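Local coordinates for PTS-dependent dihydroxyacetone kinase operon regulatory protein (Escherichia coli, PDB 4LRZ) that activates transcription of the dhaKLM dihydroxyacetone kinase operon from a sigma-70 promoter and represses its own expression, seen here as its N-terminal sensor region, at residues 140-148 against 160-170. Residues are numbered along the deposited sequence; the frame is centred on the assembly and turned at random.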
# COMPACT_ATOMS: atom_id res chain seq x y z
N LEU F 140 -25.64 -18.32 21.34
CA LEU F 140 -25.25 -17.06 20.69
C LEU F 140 -26.38 -16.05 20.49
O LEU F 140 -26.13 -14.97 19.95
CB LEU F 140 -24.53 -17.33 19.37
CG LEU F 140 -23.22 -18.14 19.50
CD1 LEU F 140 -22.53 -18.29 18.15
CD2 LEU F 140 -22.23 -17.53 20.53
N TRP F 141 -27.60 -16.37 20.92
CA TRP F 141 -28.75 -15.48 20.70
C TRP F 141 -28.64 -14.13 21.42
O TRP F 141 -29.33 -13.19 21.06
CB TRP F 141 -30.07 -16.17 21.04
CG TRP F 141 -30.47 -17.29 20.03
CD1 TRP F 141 -29.70 -17.84 19.04
CD2 TRP F 141 -31.74 -17.98 19.97
NE1 TRP F 141 -30.40 -18.80 18.37
CE2 TRP F 141 -31.65 -18.92 18.91
CE3 TRP F 141 -32.94 -17.90 20.71
CZ2 TRP F 141 -32.72 -19.77 18.56
CZ3 TRP F 141 -34.01 -18.76 20.37
CH2 TRP F 141 -33.89 -19.68 19.31
N ASN F 142 -27.78 -14.05 22.41
CA ASN F 142 -27.51 -12.80 23.09
C ASN F 142 -26.46 -11.93 22.43
O ASN F 142 -26.25 -10.82 22.89
CB ASN F 142 -27.11 -13.08 24.53
CG ASN F 142 -28.23 -13.65 25.30
OD1 ASN F 142 -28.19 -14.82 25.67
ND2 ASN F 142 -29.30 -12.86 25.45
N TRP F 143 -25.83 -12.44 21.37
CA TRP F 143 -24.71 -11.80 20.70
C TRP F 143 -25.03 -11.33 19.29
O TRP F 143 -25.92 -11.88 18.62
CB TRP F 143 -23.50 -12.75 20.70
CG TRP F 143 -23.10 -13.00 22.06
CD1 TRP F 143 -23.62 -13.94 22.91
CD2 TRP F 143 -22.19 -12.22 22.84
NE1 TRP F 143 -23.05 -13.82 24.16
CE2 TRP F 143 -22.17 -12.78 24.14
CE3 TRP F 143 -21.38 -11.12 22.56
CZ2 TRP F 143 -21.38 -12.27 25.15
CZ3 TRP F 143 -20.58 -10.63 23.55
CH2 TRP F 143 -20.58 -11.20 24.84
N ALA F 144 -24.32 -10.28 18.89
CA ALA F 144 -24.23 -9.84 17.52
C ALA F 144 -22.77 -10.06 17.09
O ALA F 144 -21.84 -9.76 17.85
CB ALA F 144 -24.60 -8.33 17.42
N PHE F 145 -22.54 -10.57 15.87
CA PHE F 145 -21.18 -10.65 15.31
C PHE F 145 -21.12 -9.92 13.96
O PHE F 145 -22.06 -10.00 13.17
CB PHE F 145 -20.71 -12.10 15.17
CG PHE F 145 -20.43 -12.78 16.48
CD1 PHE F 145 -19.17 -12.72 17.07
CD2 PHE F 145 -21.41 -13.47 17.15
CE1 PHE F 145 -18.91 -13.34 18.30
CE2 PHE F 145 -21.16 -14.08 18.37
CZ PHE F 145 -19.93 -14.03 18.94
N CYS F 146 -20.06 -9.16 13.72
CA CYS F 146 -19.77 -8.64 12.40
C CYS F 146 -18.41 -9.17 12.01
O CYS F 146 -17.50 -9.25 12.85
CB CYS F 146 -19.66 -7.11 12.40
SG CYS F 146 -21.17 -6.25 12.87
N ALA F 147 -18.22 -9.46 10.74
CA ALA F 147 -16.93 -9.95 10.28
C ALA F 147 -16.71 -9.66 8.82
O ALA F 147 -17.66 -9.55 8.00
CB ALA F 147 -16.80 -11.46 10.57
N THR F 148 -15.45 -9.54 8.48
CA THR F 148 -15.11 -9.33 7.10
C THR F 148 -13.88 -10.16 6.86
O THR F 148 -12.99 -10.17 7.69
CB THR F 148 -14.81 -7.81 6.83
OG1 THR F 148 -15.99 -7.04 7.15
CG2 THR F 148 -14.46 -7.58 5.40
N THR F 160 -9.72 -13.02 9.04
CA THR F 160 -11.04 -12.39 9.22
C THR F 160 -10.96 -11.41 10.38
O THR F 160 -10.31 -11.69 11.38
CB THR F 160 -12.14 -13.45 9.59
OG1 THR F 160 -12.36 -14.31 8.48
CG2 THR F 160 -13.47 -12.75 9.94
N ILE F 161 -11.64 -10.26 10.25
CA ILE F 161 -11.69 -9.28 11.33
C ILE F 161 -13.10 -9.32 11.82
O ILE F 161 -14.04 -9.18 11.04
CB ILE F 161 -11.38 -7.81 10.86
CG1 ILE F 161 -9.98 -7.71 10.23
CG2 ILE F 161 -11.48 -6.77 12.04
CD1 ILE F 161 -8.80 -7.94 11.20
N ALA F 162 -13.27 -9.46 13.12
CA ALA F 162 -14.60 -9.47 13.69
C ALA F 162 -14.73 -8.59 14.94
O ALA F 162 -13.74 -8.33 15.66
CB ALA F 162 -15.02 -10.94 14.02
N LEU F 163 -15.98 -8.21 15.18
CA LEU F 163 -16.42 -7.43 16.30
C LEU F 163 -17.63 -8.15 16.93
O LEU F 163 -18.62 -8.40 16.25
CB LEU F 163 -16.83 -6.05 15.80
CG LEU F 163 -17.38 -4.99 16.77
CD1 LEU F 163 -16.99 -3.59 16.26
CD2 LEU F 163 -18.87 -5.11 16.99
N ALA F 164 -17.52 -8.45 18.23
CA ALA F 164 -18.55 -9.15 18.99
C ALA F 164 -19.12 -8.20 20.03
O ALA F 164 -18.36 -7.48 20.68
CB ALA F 164 -17.97 -10.37 19.68
N CYS F 165 -20.45 -8.20 20.20
CA CYS F 165 -21.11 -7.39 21.22
C CYS F 165 -22.47 -7.92 21.61
O CYS F 165 -23.12 -8.56 20.79
CB CYS F 165 -21.24 -5.91 20.78
SG CYS F 165 -22.46 -5.52 19.50
N PRO F 166 -22.92 -7.64 22.86
CA PRO F 166 -24.30 -8.00 23.23
C PRO F 166 -25.27 -7.49 22.17
O PRO F 166 -25.10 -6.38 21.65
CB PRO F 166 -24.52 -7.32 24.58
CG PRO F 166 -23.17 -7.19 25.17
CD PRO F 166 -22.17 -7.10 24.01
N VAL F 167 -26.23 -8.32 21.80
CA VAL F 167 -27.11 -8.03 20.68
C VAL F 167 -27.84 -6.67 20.83
O VAL F 167 -27.96 -5.93 19.85
CB VAL F 167 -28.10 -9.23 20.41
CG1 VAL F 167 -29.23 -9.24 21.39
CG2 VAL F 167 -28.61 -9.18 19.00
N GLU F 168 -28.29 -6.33 22.04
CA GLU F 168 -28.99 -5.05 22.28
C GLU F 168 -28.12 -3.79 22.03
O GLU F 168 -28.66 -2.71 21.83
CB GLU F 168 -29.65 -5.00 23.68
CG GLU F 168 -28.69 -4.71 24.90
CD GLU F 168 -28.02 -5.99 25.53
OE1 GLU F 168 -28.20 -7.15 25.03
OE2 GLU F 168 -27.29 -5.80 26.56
N GLN F 169 -26.80 -3.93 22.04
CA GLN F 169 -25.91 -2.78 21.86
C GLN F 169 -25.27 -2.65 20.48
O GLN F 169 -24.36 -1.84 20.30
CB GLN F 169 -24.81 -2.82 22.89
CG GLN F 169 -25.29 -2.71 24.30
CD GLN F 169 -24.16 -2.92 25.25
OE1 GLN F 169 -23.10 -2.28 25.14
NE2 GLN F 169 -24.35 -3.85 26.18
N THR F 170 -25.73 -3.43 19.51
CA THR F 170 -25.15 -3.38 18.18
C THR F 170 -25.28 -1.97 17.61
O THR F 170 -26.22 -1.28 17.94
CB THR F 170 -25.78 -4.45 17.25
OG1 THR F 170 -24.95 -4.59 16.08
CG2 THR F 170 -27.21 -4.08 16.86
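Ala-144, Cys-146 and Thr-148 pair with Cys-165, Leu-163 and Ile-161 through reciprocal backbone hydrogen bonds, joining the antiparallel strands 143-151 and 157-166 of a beta hairpin in the GAF domain. Ala-144 N meets Cys-165 O at 2.8 Å, nearly in line with the carbonyl. Beyond the non-hydrogen-bonded pair Trp-143/Pro-166 the ladder gains one more bond, from Val-167 N to Asn-142 O (2.7 Å), with the donor lifted 36° out of the carbonyl plane.

Apolar contacts are closer on one face than on the other. On the first, Phe-145 brings its CE1 corner to 3.4 Å from Ala-164 CB, while Ala-147 CB meets Thr-160 CG2 and Ala-162 CB. The Trp-143 indole, its CG anti to the carbonyl carbon (chi1 -62°), swings back across the partner strand, placing CE3 3.5 Å from Cys-165 C and CZ3 3.9 Å from Pro-166 CD; Pro-166 CA lies over one ring face, offset toward the rim, with Cys-165 N in plane at the edge. With an alanine in place of Trp-143, this packing on Pro-166 and the Cys-165 carbonyl would be lost, which is likely to open a gap at this end of the hairpin. On the other face, Ala-144 CB touches Cys-165 SG and Thr-170, whose OG1 bonds Lys-129.

Both strands also bond outward, to 128-131 and 74-79. Cohesion across this interior pair thus rests largely on backbone hydrogen bonds, with apolar packing on the faces, and the small Ala-147 and Ala-162 probably let helix 117-124 approach the Phe-145 face closely.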